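Malyl-CoA lyase/beta-methylmalyl-CoA lyase (Methylobacterium extorquens, PDB 5UGR) is a magnesium-binding enzyme of the HpcH/HpaI family, built on a TIM-barrel fold, with six copies of the chain in its assembly. Local coordinates at residues Ala19-Ser23 against Leu41-Val47; Gly22-Met28 against Ala55-Ile59; Arg76-Asp81 against Leu103-Val107; Ile133-Ile139 against Arg157-Phe163. All coordinates share one frame; numbering follows the deposited sequence.

Contact 1: Ala19-Ser23 against Leu41-Val47; sequences AVPGS and LDLEDAV. With MG (magnesium ion), chain B.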
loop_
_atom_site.group_PDB
_atom_site.type_symbol
_atom_site.label_atom_id
_atom_site.label_comp_id
_atom_site.label_asym_id
_atom_site.label_seq_id
_atom_site.Cartn_x
_atom_site.Cartn_y
_atom_site.Cartn_z
ATOM N N ALA A 19 -14.462 25.640 23.412
ATOM C CA ALA A 19 -15.647 24.969 22.951
ATOM C C ALA A 19 -16.888 25.694 23.423
ATOM O O ALA A 19 -17.045 25.908 24.621
ATOM C CB ALA A 19 -15.673 23.572 23.505
ATOM N N VAL A 20 -17.781 26.025 22.497
ATOM C CA VAL A 20 -19.009 26.760 22.863
ATOM C C VAL A 20 -20.224 26.082 22.210
ATOM O O VAL A 20 -20.303 26.041 20.997
ATOM C CB VAL A 20 -18.950 28.224 22.435
ATOM C CG1 VAL A 20 -20.174 28.975 23.006
ATOM C CG2 VAL A 20 -17.662 28.913 22.828
ATOM N N PRO A 21 -21.194 25.606 23.003
ATOM C CA PRO A 21 -22.344 24.979 22.395
ATOM C C PRO A 21 -23.222 25.920 21.583
ATOM O O PRO A 21 -23.603 26.990 22.069
ATOM C CB PRO A 21 -23.113 24.361 23.549
ATOM C CG PRO A 21 -22.204 24.378 24.711
ATOM C CD PRO A 21 -21.220 25.506 24.473
ATOM N N GLY A 22 -23.603 25.474 20.372
ATOM C CA GLY A 22 -24.463 26.316 19.524
ATOM C C GLY A 22 -25.869 26.500 20.033
ATOM O O GLY A 22 -26.657 27.331 19.504
ATOM N N SER A 23 -26.233 25.653 20.975
ATOM C CA SER A 23 -27.544 25.702 21.592
ATOM C C SER A 23 -27.661 26.819 22.623
ATOM O O SER A 23 -28.742 26.995 23.144
ATOM C CB SER A 23 -27.889 24.352 22.201
ATOM O OG SER A 23 -26.833 23.927 23.037
ATOM N N LEU A 41 -17.669 26.648 17.549
ATOM C CA LEU A 41 -19.080 26.633 17.818
ATOM C C LEU A 41 -19.617 25.248 17.527
ATOM O O LEU A 41 -19.498 24.760 16.370
ATOM C CB LEU A 41 -19.777 27.722 17.002
ATOM C CG LEU A 41 -19.179 29.140 17.127
ATOM C CD1 LEU A 41 -19.995 30.134 16.286
ATOM C CD2 LEU A 41 -19.101 29.587 18.618
ATOM N N ASP A 42 -20.156 24.594 18.552
ATOM C CA ASP A 42 -20.390 23.163 18.485
ATOM C C ASP A 42 -21.818 22.819 18.026
ATOM O O ASP A 42 -22.826 23.362 18.541
ATOM C CB ASP A 42 -20.156 22.605 19.883
ATOM C CG ASP A 42 -20.030 21.081 19.920
ATOM O OD1 ASP A 42 -19.815 20.456 18.843
ATOM O OD2 ASP A 42 -20.144 20.536 21.065
ATOM N N LEU A 43 -21.902 21.891 17.079
ATOM C CA LEU A 43 -23.172 21.286 16.657
ATOM C C LEU A 43 -23.287 19.848 17.058
ATOM O O LEU A 43 -24.324 19.232 16.851
ATOM C CB LEU A 43 -23.282 21.369 15.113
ATOM C CG LEU A 43 -23.190 22.807 14.553
ATOM C CD1 LEU A 43 -22.294 22.940 13.337
ATOM C CD2 LEU A 43 -24.528 23.299 14.231
ATOM N N GLU A 44 -22.172 19.307 17.541
ATOM C CA GLU A 44 -21.984 17.862 17.746
ATOM C C GLU A 44 -22.189 17.483 19.219
ATOM O O GLU A 44 -23.302 17.652 19.751
ATOM C CB GLU A 44 -20.638 17.410 17.083
ATOM C CG GLU A 44 -20.472 15.879 16.936
ATOM C CD GLU A 44 -19.332 15.234 17.692
ATOM O OE1 GLU A 44 -18.711 15.944 18.532
ATOM O OE2 GLU A 44 -19.111 13.993 17.460
ATOM N N ASP A 45 -21.143 17.006 19.900
ATOM C CA ASP A 45 -21.312 16.318 21.192
ATOM C C ASP A 45 -22.181 17.118 22.233
ATOM O O ASP A 45 -23.005 16.536 22.953
ATOM C CB ASP A 45 -19.962 16.054 21.864
ATOM C CG ASP A 45 -19.229 14.817 21.389
ATOM O OD1 ASP A 45 -19.898 13.839 20.953
ATOM O OD2 ASP A 45 -17.925 14.837 21.470
ATOM N N ALA A 46 -21.953 18.431 22.369
ATOM C CA ALA A 46 -22.657 19.190 23.406
ATOM C C ALA A 46 -24.069 19.544 23.088
ATOM O O ALA A 46 -24.731 20.147 23.923
ATOM C CB ALA A 46 -21.859 20.463 23.759
ATOM N N VAL A 47 -24.560 19.194 21.897
ATOM C CA VAL A 47 -25.900 19.604 21.488
ATOM C C VAL A 47 -26.787 18.376 21.316
ATOM O O VAL A 47 -26.470 17.462 20.547
ATOM C CB VAL A 47 -25.870 20.423 20.195
ATOM C CG1 VAL A 47 -27.272 20.855 19.781
ATOM C CG2 VAL A 47 -24.960 21.646 20.280
HETATM MG MG MG B . -16.378 13.667 20.661
HETATM O O HOH W 1 -17.844 12.627 19.532
HETATM O O HOH W 2 -16.316 15.083 19.172
HETATM O O HOH W 3 -15.081 14.818 21.796
#
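Val20 O takes one true hydrogen bond, from Asp42 N at 2.8 Å and nearly straight (163° at the hydrogen), and a weaker CA-H...O contact from Leu41 CA. Two residues on, Gly22 N donates to Asp42 O at 2.9 Å, meeting it in the carbonyl plane on a lone pair. These bonds are the register evidence for parallel pairing of strands 16-21 and 38-42 in the TIM barrel. Val20 CB packs against Leu41 CD2 (4.1 Å), Pro21 CG rests on Ala46 CB at 4.0 Å, and Val47 CG2 lies 4.0 Å from Ser23 OG and close to Gly22 N.

With CG anti to the backbone N (chi1 -166°), Asp42 turns its carboxylate over the type I turn that follows. OD1 accepts from Glu44 N at 2.9 Å, an Asx turn, and also takes a salt bridge from Arg76; OD2 accepts from Ala46 N at 3.1 Å. Asp45, within that turn, binds the magnesium ion through OD2 at 2.1 Å, while its OD1 pairs with Arg301 of a second subunit. Water 1 links Glu44 OE2 and Asp45 OD1 as it ligates the metal. The Asp42 carboxylate is therefore a second-shell group, shaping the turn that presents a metal ligand.

Contact 2: Gly22-Met28 against Ala55-Ile59; sequences GSNPTFM and ARKNI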
loop_
_atom_site.group_PDB
_atom_site.type_symbol
_atom_site.label_atom_id
_atom_site.label_comp_id
_atom_site.label_asym_id
_atom_site.label_seq_id
_atom_site.Cartn_x
_atom_site.Cartn_y
_atom_site.Cartn_z
ATOM N N GLY A 22 -23.603 25.474 20.372
ATOM C CA GLY A 22 -24.463 26.316 19.524
ATOM C C GLY A 22 -25.869 26.500 20.033
ATOM O O GLY A 22 -26.657 27.331 19.504
ATOM N N SER A 23 -26.233 25.653 20.975
ATOM C CA SER A 23 -27.544 25.702 21.592
ATOM C C SER A 23 -27.661 26.819 22.623
ATOM O O SER A 23 -28.742 26.995 23.144
ATOM C CB SER A 23 -27.889 24.352 22.201
ATOM O OG SER A 23 -26.833 23.927 23.037
ATOM N N ASN A 24 -26.584 27.549 22.894
ATOM C CA ASN A 24 -26.602 28.593 23.883
ATOM C C ASN A 24 -26.124 29.926 23.305
ATOM O O ASN A 24 -24.932 30.275 23.395
ATOM C CB ASN A 24 -25.785 28.172 25.091
ATOM C CG ASN A 24 -26.054 29.086 26.319
ATOM O OD1 ASN A 24 -26.272 30.284 26.177
ATOM N ND2 ASN A 24 -26.098 28.500 27.511
ATOM N N PRO A 25 -27.062 30.736 22.775
ATOM C CA PRO A 25 -26.665 32.004 22.195
ATOM C C PRO A 25 -26.037 32.972 23.180
ATOM O O PRO A 25 -25.204 33.765 22.761
ATOM C CB PRO A 25 -27.988 32.579 21.668
ATOM C CG PRO A 25 -28.801 31.406 21.383
ATOM C CD PRO A 25 -28.456 30.413 22.442
ATOM N N THR A 26 -26.411 32.890 24.460
ATOM C CA THR A 26 -25.851 33.769 25.492
ATOM C C THR A 26 -24.391 33.442 25.702
ATOM O O THR A 26 -23.545 34.329 25.727
ATOM C CB THR A 26 -26.670 33.640 26.796
ATOM O OG1 THR A 26 -28.015 34.051 26.511
ATOM C CG2 THR A 26 -26.075 34.503 27.951
ATOM N N PHE A 27 -24.085 32.135 25.760
ATOM C CA PHE A 27 -22.707 31.687 25.923
ATOM C C PHE A 27 -21.915 32.060 24.693
ATOM O O PHE A 27 -20.752 32.521 24.793
ATOM C CB PHE A 27 -22.692 30.200 26.182
ATOM C CG PHE A 27 -23.155 29.788 27.573
ATOM C CD1 PHE A 27 -23.695 30.702 28.489
ATOM C CD2 PHE A 27 -23.098 28.414 27.950
ATOM C CE1 PHE A 27 -24.134 30.276 29.739
ATOM C CE2 PHE A 27 -23.534 28.006 29.203
ATOM C CZ PHE A 27 -24.043 28.940 30.096
ATOM N N MET A 28 -22.516 31.931 23.509
ATOM C CA MET A 28 -21.779 32.379 22.311
ATOM C C MET A 28 -21.429 33.846 22.335
ATOM O O MET A 28 -20.291 34.251 22.020
ATOM C CB MET A 28 -22.445 32.041 20.976
ATOM C CG MET A 28 -22.507 30.543 20.736
ATOM S SD MET A 28 -23.005 30.071 19.066
ATOM C CE MET A 28 -24.770 30.361 19.167
ATOM N N ALA A 55 -29.570 24.860 16.807
ATOM C CA ALA A 55 -28.207 25.288 17.073
ATOM C C ALA A 55 -27.555 25.744 15.785
ATOM O O ALA A 55 -26.777 26.689 15.762
ATOM C CB ALA A 55 -27.426 24.135 17.696
ATOM N N ARG A 56 -27.907 25.092 14.678
ATOM C CA ARG A 56 -27.368 25.465 13.374
ATOM C C ARG A 56 -27.769 26.872 13.000
ATOM O O ARG A 56 -26.947 27.720 12.579
ATOM C CB ARG A 56 -27.791 24.427 12.328
ATOM C CG ARG A 56 -27.096 24.566 11.023
ATOM C CD ARG A 56 -27.610 23.597 9.983
ATOM N NE ARG A 56 -27.559 22.177 10.393
ATOM C CZ ARG A 56 -28.554 21.293 10.462
ATOM N NH1 ARG A 56 -29.826 21.639 10.282
ATOM N NH2 ARG A 56 -28.294 20.035 10.760
ATOM N N LYS A 57 -29.048 27.159 13.227
ATOM C CA LYS A 57 -29.510 28.529 13.007
ATOM C C LYS A 57 -28.857 29.570 13.928
ATOM O O LYS A 57 -28.456 30.643 13.485
ATOM C CB LYS A 57 -31.041 28.551 13.164
ATOM C CG LYS A 57 -31.792 27.774 12.100
ATOM C CD LYS A 57 -33.293 27.846 12.421
ATOM C CE LYS A 57 -34.063 26.940 11.486
ATOM N NZ LYS A 57 -35.478 26.780 11.912
ATOM N N ASN A 58 -28.705 29.203 15.186
ATOM C CA ASN A 58 -28.052 30.056 16.180
ATOM C C ASN A 58 -26.643 30.386 15.753
ATOM O O ASN A 58 -26.194 31.558 15.847
ATOM C CB ASN A 58 -28.011 29.427 17.561
ATOM C CG ASN A 58 -29.392 29.206 18.190
ATOM O OD1 ASN A 58 -30.408 29.826 17.805
ATOM N ND2 ASN A 58 -29.419 28.356 19.193
ATOM N N ILE A 59 -25.926 29.353 15.269
ATOM C CA ILE A 59 -24.558 29.597 14.847
ATOM C C ILE A 59 -24.398 30.499 13.614
ATOM O O ILE A 59 -23.514 31.335 13.528
ATOM C CB ILE A 59 -23.847 28.196 14.642
ATOM C CG1 ILE A 59 -23.572 27.598 16.029
ATOM C CG2 ILE A 59 -22.549 28.352 13.842
ATOM C CD1 ILE A 59 -23.074 26.156 16.034
#
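Two torsions bring Asn58 and Met28 together with the Gly22 loop. Asn58 has CG anti to its carbonyl carbon (chi1 -64°), which carries the amide across to Gly22 O; Met28 bends at its thioether (chi3 -77°) and crosses Asn58 at about a right angle, setting CE 3.7 Å from Asn58 CB. The resulting bond, Asn58 ND2 to Gly22 O, is 3.0 Å long with 160° at the hydrogen. It lies in the carbonyl plane of Gly22 and almost exactly in the amide plane of Asn58, the evidence for a well-aimed donor. Gln54, one turn earlier in the helix, donates to Asn58 OD1, which helps fix which way round the amide sits.

Gly22 O also meets Ala55 CA at 3.5 Å in a CA-H...O contact. The bare CA of Gly22 allows a close approach by Ile59, whose CD1 reaches it at 3.8 Å, while Ile59 CG1 lies 4.0 Å from Met28 SD. On the more exposed side, Pro25 CG packs against Asn58 ND2 at 3.8 Å. Helix 25-32 starts here: Asn24 is its N-cap, with OD1 accepting from Phe27 N at 2.9 Å.

The contact joins the first two outer helices of the barrel, 25-32 and 52-65. A carbonyl of the loop between strand 16-21 and helix 25-32 thus has its polar need met by a side chain of the neighbouring helix.

Contact 3: Arg76-Asp81 against Leu103-Val107; sequences RINGLD and LIPKV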
loop_
_atom_site.group_PDB
_atom_site.type_symbol
_atom_site.label_atom_id
_atom_site.label_comp_id
_atom_site.label_asym_id
_atom_site.label_seq_id
_atom_site.Cartn_x
_atom_site.Cartn_y
_atom_site.Cartn_z
ATOM N N ARG A 76 -17.668 22.793 14.996
ATOM C CA ARG A 76 -17.547 21.332 15.108
ATOM C C ARG A 76 -18.852 20.767 14.525
ATOM O O ARG A 76 -19.938 20.910 15.096
ATOM C CB ARG A 76 -17.282 20.809 16.476
ATOM C CG ARG A 76 -17.175 19.265 16.468
ATOM C CD ARG A 76 -16.642 18.657 17.743
ATOM N NE ARG A 76 -17.466 18.930 18.936
ATOM C CZ ARG A 76 -17.150 18.537 20.166
ATOM N NH1 ARG A 76 -16.044 17.816 20.359
ATOM N NH2 ARG A 76 -17.844 18.919 21.244
ATOM N N ILE A 77 -18.730 20.249 13.295
ATOM C CA ILE A 77 -19.840 19.619 12.611
ATOM C C ILE A 77 -20.206 18.285 13.212
ATOM O O ILE A 77 -19.450 17.716 13.975
ATOM C CB ILE A 77 -19.619 19.489 11.086
ATOM C CG1 ILE A 77 -18.390 18.598 10.771
ATOM C CG2 ILE A 77 -19.398 20.862 10.481
ATOM C CD1 ILE A 77 -18.178 18.378 9.308
ATOM N N ASN A 78 -21.407 17.817 12.869
ATOM C CA ASN A 78 -21.819 16.494 13.300
ATOM C C ASN A 78 -21.004 15.393 12.625
ATOM O O ASN A 78 -20.317 15.615 11.597
ATOM C CB ASN A 78 -23.330 16.338 13.112
ATOM C CG ASN A 78 -24.074 16.955 14.266
ATOM O OD1 ASN A 78 -24.151 16.366 15.380
ATOM N ND2 ASN A 78 -24.553 18.188 14.065
ATOM N N GLY A 79 -21.107 14.209 13.189
ATOM C CA GLY A 79 -20.352 13.059 12.667
ATOM C C GLY A 79 -20.795 12.632 11.271
ATOM O O GLY A 79 -21.946 12.823 10.856
ATOM N N LEU A 80 -19.846 12.117 10.502
ATOM C CA LEU A 80 -20.118 11.673 9.132
ATOM C C LEU A 80 -21.126 10.534 9.085
ATOM O O LEU A 80 -21.696 10.249 8.035
ATOM C CB LEU A 80 -18.825 11.272 8.390
ATOM C CG LEU A 80 -18.035 12.447 7.746
ATOM C CD1 LEU A 80 -17.427 13.335 8.834
ATOM C CD2 LEU A 80 -16.925 11.894 6.848
ATOM N N ASP A 81 -21.243 9.844 10.212
ATOM C CA ASP A 81 -22.187 8.745 10.403
ATOM C C ASP A 81 -23.596 9.206 10.747
ATOM O O ASP A 81 -24.462 8.338 10.992
ATOM C CB ASP A 81 -21.686 7.784 11.523
ATOM C CG ASP A 81 -21.460 8.489 12.858
ATOM O OD1 ASP A 81 -20.989 9.665 12.877
ATOM O OD2 ASP A 81 -21.750 7.906 13.922
ATOM N N LEU A 103 -13.988 21.846 12.159
ATOM C CA LEU A 103 -13.494 20.779 13.030
ATOM C C LEU A 103 -14.361 19.531 12.733
ATOM O O LEU A 103 -15.578 19.512 12.965
ATOM C CB LEU A 103 -13.542 21.181 14.503
ATOM C CG LEU A 103 -13.301 20.106 15.550
ATOM C CD1 LEU A 103 -11.991 19.362 15.278
ATOM C CD2 LEU A 103 -13.275 20.739 16.930
ATOM N N ILE A 104 -13.702 18.508 12.174
ATOM C CA ILE A 104 -14.362 17.294 11.735
ATOM C C ILE A 104 -14.183 16.277 12.888
ATOM O O ILE A 104 -13.047 15.946 13.255
ATOM C CB ILE A 104 -13.757 16.695 10.466
ATOM C CG1 ILE A 104 -13.667 17.727 9.344
ATOM C CG2 ILE A 104 -14.559 15.484 10.009
ATOM C CD1 ILE A 104 -12.826 17.282 8.152
ATOM N N PRO A 105 -15.273 15.768 13.466
ATOM C CA PRO A 105 -15.201 14.853 14.601
ATOM C C PRO A 105 -14.998 13.388 14.193
ATOM O O PRO A 105 -15.334 12.989 13.055
ATOM C CB PRO A 105 -16.574 15.051 15.283
ATOM C CG PRO A 105 -17.483 15.238 14.091
ATOM C CD PRO A 105 -16.689 16.090 13.137
ATOM N N LYS A 106 -14.410 12.635 15.139
ATOM C CA LYS A 106 -14.425 11.178 15.036
ATOM C C LYS A 106 -13.757 10.656 13.786
ATOM O O LYS A 106 -14.131 9.645 13.221
ATOM C CB LYS A 106 -15.823 10.584 15.193
ATOM C CG LYS A 106 -16.572 11.083 16.396
ATOM C CD LYS A 106 -17.953 10.511 16.533
ATOM C CE LYS A 106 -18.795 10.485 15.256
ATOM N NZ LYS A 106 -20.228 10.089 15.558
ATOM N N VAL A 107 -12.737 11.365 13.305
ATOM C CA VAL A 107 -12.173 10.976 11.991
ATOM C C VAL A 107 -11.479 9.604 12.113
ATOM O O VAL A 107 -10.728 9.348 13.060
ATOM C CB VAL A 107 -11.177 12.040 11.457
ATOM C CG1 VAL A 107 -10.485 11.600 10.165
ATOM C CG2 VAL A 107 -11.926 13.348 11.233
HETATM O O HOH W 4 -17.375 11.429 11.845
#
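Arg76 and Leu103 lie side by side at the C-terminal ends of neighbouring parallel strands in the TIM barrel, Leu103 CD2 standing 4.0 Å from Arg76 CB. Ile77 N donates to Leu103 O at 3.3 Å, a long bond bent to 142° at the hydrogen, and pairing ends there as the chains become loops. Beyond it Pro105 packs against the loop: its CG comes within 3.2 Å of Ile77 O and its CD packs at 3.8 Å on Ile77 CG1, which occupies the position between backbone N and carbonyl carbon (chi1 62°). Ile77 O and Asn78 O are both buried by the contact without a polar partner in the model. Leu80 CD1 touches Ile104 CG2 at 3.8 Å.

Farther along, Lys106 NZ makes a salt bridge to Asp81, approaching OD1 at 2.8 Å on its syn lone pair, with only a weak second bond to OD2. The same ammonium group pairs with Asp304 of a second subunit, so the bridge belongs to an intersubunit cluster.

The outer shell bears on the magnesium site. The Arg76 guanidinium is committed to the carboxylate of Asp42, and Lys106 N donates to Glu140, a ligand of the metal. Asn78 points away, and its amide bonds to Asp88 and Lys52. A water bridges the two loops, accepting from Leu80 N at 2.9 Å and donating to Pro105 O at 2.8 Å.

Contact 4: Ile133-Ile139 against Arg157-Phe163; sequences IGFEVLI and RLEAMSF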
loop_
_atom_site.group_PDB
_atom_site.type_symbol
_atom_site.label_atom_id
_atom_site.label_comp_id
_atom_site.label_asym_id
_atom_site.label_seq_id
_atom_site.Cartn_x
_atom_site.Cartn_y
_atom_site.Cartn_z
ATOM N N ILE A 133 -11.428 27.843 3.614
ATOM C CA ILE A 133 -11.583 27.239 4.956
ATOM C C ILE A 133 -10.473 26.208 5.205
ATOM O O ILE A 133 -10.095 25.440 4.308
ATOM C CB ILE A 133 -12.979 26.592 5.058
ATOM C CG1 ILE A 133 -14.029 27.681 5.327
ATOM C CG2 ILE A 133 -13.056 25.438 6.067
ATOM C CD1 ILE A 133 -15.451 27.188 5.079
ATOM N N GLY A 134 -9.972 26.181 6.438
ATOM C CA GLY A 134 -9.035 25.142 6.873
ATOM C C GLY A 134 -9.762 24.086 7.676
ATOM O O GLY A 134 -10.815 24.342 8.225
ATOM N N PHE A 135 -9.105 22.946 7.846
ATOM C CA PHE A 135 -9.644 21.849 8.623
ATOM C C PHE A 135 -8.804 21.563 9.882
ATOM O O PHE A 135 -7.532 21.573 9.868
ATOM C CB PHE A 135 -9.731 20.554 7.835
ATOM C CG PHE A 135 -10.706 20.534 6.677
ATOM C CD1 PHE A 135 -11.794 21.403 6.584
ATOM C CD2 PHE A 135 -10.612 19.547 5.734
ATOM C CE1 PHE A 135 -12.709 21.286 5.561
ATOM C CE2 PHE A 135 -11.550 19.425 4.714
ATOM C CZ PHE A 135 -12.607 20.325 4.622
ATOM N N GLU A 136 -9.507 21.198 10.937
ATOM C CA GLU A 136 -8.919 20.547 12.106
ATOM C C GLU A 136 -9.653 19.199 12.202
ATOM O O GLU A 136 -10.844 19.102 11.943
ATOM C CB GLU A 136 -9.156 21.354 13.387
ATOM C CG GLU A 136 -8.603 20.738 14.666
ATOM C CD GLU A 136 -8.864 21.689 15.879
ATOM O OE1 GLU A 136 -8.487 22.895 15.750
ATOM O OE2 GLU A 136 -9.470 21.200 16.893
ATOM N N VAL A 137 -8.917 18.145 12.569
ATOM C CA VAL A 137 -9.516 16.833 12.796
ATOM C C VAL A 137 -9.403 16.435 14.233
ATOM O O VAL A 137 -8.389 16.652 14.878
ATOM C CB VAL A 137 -8.922 15.769 11.870
ATOM C CG1 VAL A 137 -9.252 16.023 10.419
ATOM C CG2 VAL A 137 -7.524 15.558 12.126
ATOM N N LEU A 138 -10.458 15.832 14.734
ATOM C CA LEU A 138 -10.447 15.202 16.048
ATOM C C LEU A 138 -10.051 13.740 15.927
ATOM O O LEU A 138 -10.699 12.967 15.165
ATOM C CB LEU A 138 -11.827 15.315 16.691
ATOM C CG LEU A 138 -11.948 16.344 17.790
ATOM C CD1 LEU A 138 -13.364 16.850 17.938
ATOM C CD2 LEU A 138 -11.404 15.816 19.088
ATOM N N ILE A 139 -8.977 13.380 16.634
ATOM C CA ILE A 139 -8.556 11.981 16.805
ATOM C C ILE A 139 -9.080 11.613 18.188
ATOM O O ILE A 139 -8.517 12.019 19.238
ATOM C CB ILE A 139 -7.037 11.847 16.655
ATOM C CG1 ILE A 139 -6.551 12.393 15.317
ATOM C CG2 ILE A 139 -6.633 10.382 16.858
ATOM C CD1 ILE A 139 -7.054 11.697 14.115
ATOM N N ARG A 157 -6.177 21.320 3.007
ATOM C CA ARG A 157 -6.793 22.164 4.023
ATOM C C ARG A 157 -6.428 21.845 5.421
ATOM O O ARG A 157 -6.699 22.638 6.317
ATOM C CB ARG A 157 -8.315 22.153 3.933
ATOM C CG ARG A 157 -8.925 22.557 2.606
ATOM C CD ARG A 157 -10.442 22.477 2.660
ATOM N NE ARG A 157 -11.068 22.786 1.408
ATOM C CZ ARG A 157 -11.463 23.995 1.007
ATOM N NH1 ARG A 157 -11.341 25.059 1.791
ATOM N NH2 ARG A 157 -12.016 24.109 -0.194
ATOM N N LEU A 158 -5.886 20.637 5.661
ATOM C CA LEU A 158 -5.674 20.198 7.017
ATOM C C LEU A 158 -4.558 20.991 7.679
ATOM O O LEU A 158 -3.457 21.135 7.131
ATOM C CB LEU A 158 -5.359 18.689 7.048
ATOM C CG LEU A 158 -5.310 18.030 8.423
ATOM C CD1 LEU A 158 -6.613 18.217 9.170
ATOM C CD2 LEU A 158 -5.029 16.525 8.246
ATOM N N GLU A 159 -4.866 21.518 8.858
ATOM C CA GLU A 159 -3.965 22.332 9.655
ATOM C C GLU A 159 -3.598 21.816 11.032
ATOM O O GLU A 159 -2.546 22.216 11.558
ATOM C CB GLU A 159 -4.527 23.745 9.888
ATOM C CG GLU A 159 -4.906 24.487 8.633
ATOM C CD GLU A 159 -5.408 25.912 8.922
ATOM O OE1 GLU A 159 -6.116 26.453 8.026
ATOM O OE2 GLU A 159 -5.096 26.440 10.026
ATOM N N ALA A 160 -4.412 20.946 11.624
ATOM C CA ALA A 160 -4.300 20.673 13.070
ATOM C C ALA A 160 -5.053 19.396 13.397
ATOM O O ALA A 160 -6.017 19.044 12.706
ATOM C CB ALA A 160 -4.902 21.829 13.851
ATOM N N MET A 161 -4.617 18.737 14.474
ATOM C CA MET A 161 -5.334 17.589 15.032
ATOM C C MET A 161 -5.505 17.836 16.526
ATOM O O MET A 161 -4.540 18.265 17.190
ATOM C CB MET A 161 -4.575 16.260 14.826
ATOM C CG MET A 161 -3.952 16.046 13.461
ATOM S SD MET A 161 -3.137 14.427 13.239
ATOM C CE MET A 161 -4.236 13.909 11.949
ATOM N N SER A 162 -6.728 17.550 17.018
ATOM C CA SER A 162 -6.982 17.586 18.444
ATOM C C SER A 162 -7.139 16.166 18.984
ATOM O O SER A 162 -7.827 15.364 18.358
ATOM C CB SER A 162 -8.260 18.350 18.770
ATOM O OG SER A 162 -8.106 19.772 18.667
ATOM N N PHE A 163 -6.513 15.909 20.162
ATOM C CA PHE A 163 -6.655 14.645 20.870
ATOM C C PHE A 163 -7.874 14.709 21.750
ATOM O O PHE A 163 -7.867 15.338 22.811
ATOM C CB PHE A 163 -5.401 14.324 21.621
ATOM C CG PHE A 163 -5.514 13.130 22.488
ATOM C CD1 PHE A 163 -5.975 11.943 21.961
ATOM C CD2 PHE A 163 -5.261 13.216 23.872
ATOM C CE1 PHE A 163 -6.133 10.830 22.797
ATOM C CE2 PHE A 163 -5.389 12.092 24.688
ATOM C CZ PHE A 163 -5.850 10.931 24.158
#
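Arg157 and Phe135 form the dense end of this strand pair. Arg157 CD sits over one face of the Phe135 ring, 3.8 Å from its centroid and 18° off the normal, a CH-pi contact. The extended arginine chain then brings NH1 to Ile133 O at 2.8 Å, in the carbonyl plane on a lone pair and nearly in the guanidinium plane. Asp117 and Glu124 of helix 110-127 bind the remaining guanidinium nitrogens.

The looser part lies midway. Phe135 pairs with Leu158 but Val137 with Met161, so strand 158-163 spends one extra residue there: a beta bulge. Phe135 O takes Glu159 N at 2.9 Å, and Ala160 N is left buried without a partner in the model. Glu159 itself faces Arg12 and Arg223. Regular parallel bonding resumes with Val137 N to Ala160 O at 3.0 Å and continues through Ser162 N to Val137 O and Ile139 N to Ser162 O. Neither part opens to solvent, since every touching residue is buried. Val137 CG1 and Leu158 CD1, 3.7 Å apart, pack on the face that also carries Phe135, toward the outer helices.

On the other face, Ser162 OG donates to Glu136 OE2 at 2.7 Å, from well above the carboxylate plane (59° out of it). The hydroxyl also accepts from the Trp254 indole N-H, linking strands 134-139, 158-163 and 252-255, and its donation probably helps Glu136 tolerate the nearby Glu17 carboxylate.

From the N terminus, contact 1 closes the first beta-alpha-beta unit, returning the chain through helix 25-32 to strand 38-42. Contact 2 starts from the same stretch, sharing Gly22 and Ser23, but reaches past Leu41-Val47; the two loops fan out from that shared stretch, the longer one ending at helix 52-65 and tying two outer helices together. Contacts 3 and 4 follow in series, each closing its own loop: 76-81 to 103-107, then 133-139 to 157-163. Contact 3 is coupled back to contact 1 through Asp42 and Arg76 and forward to contact 4 by backbone bonding of Ile104 with Glu136 and Leu138. Together they span barrel strands one to six.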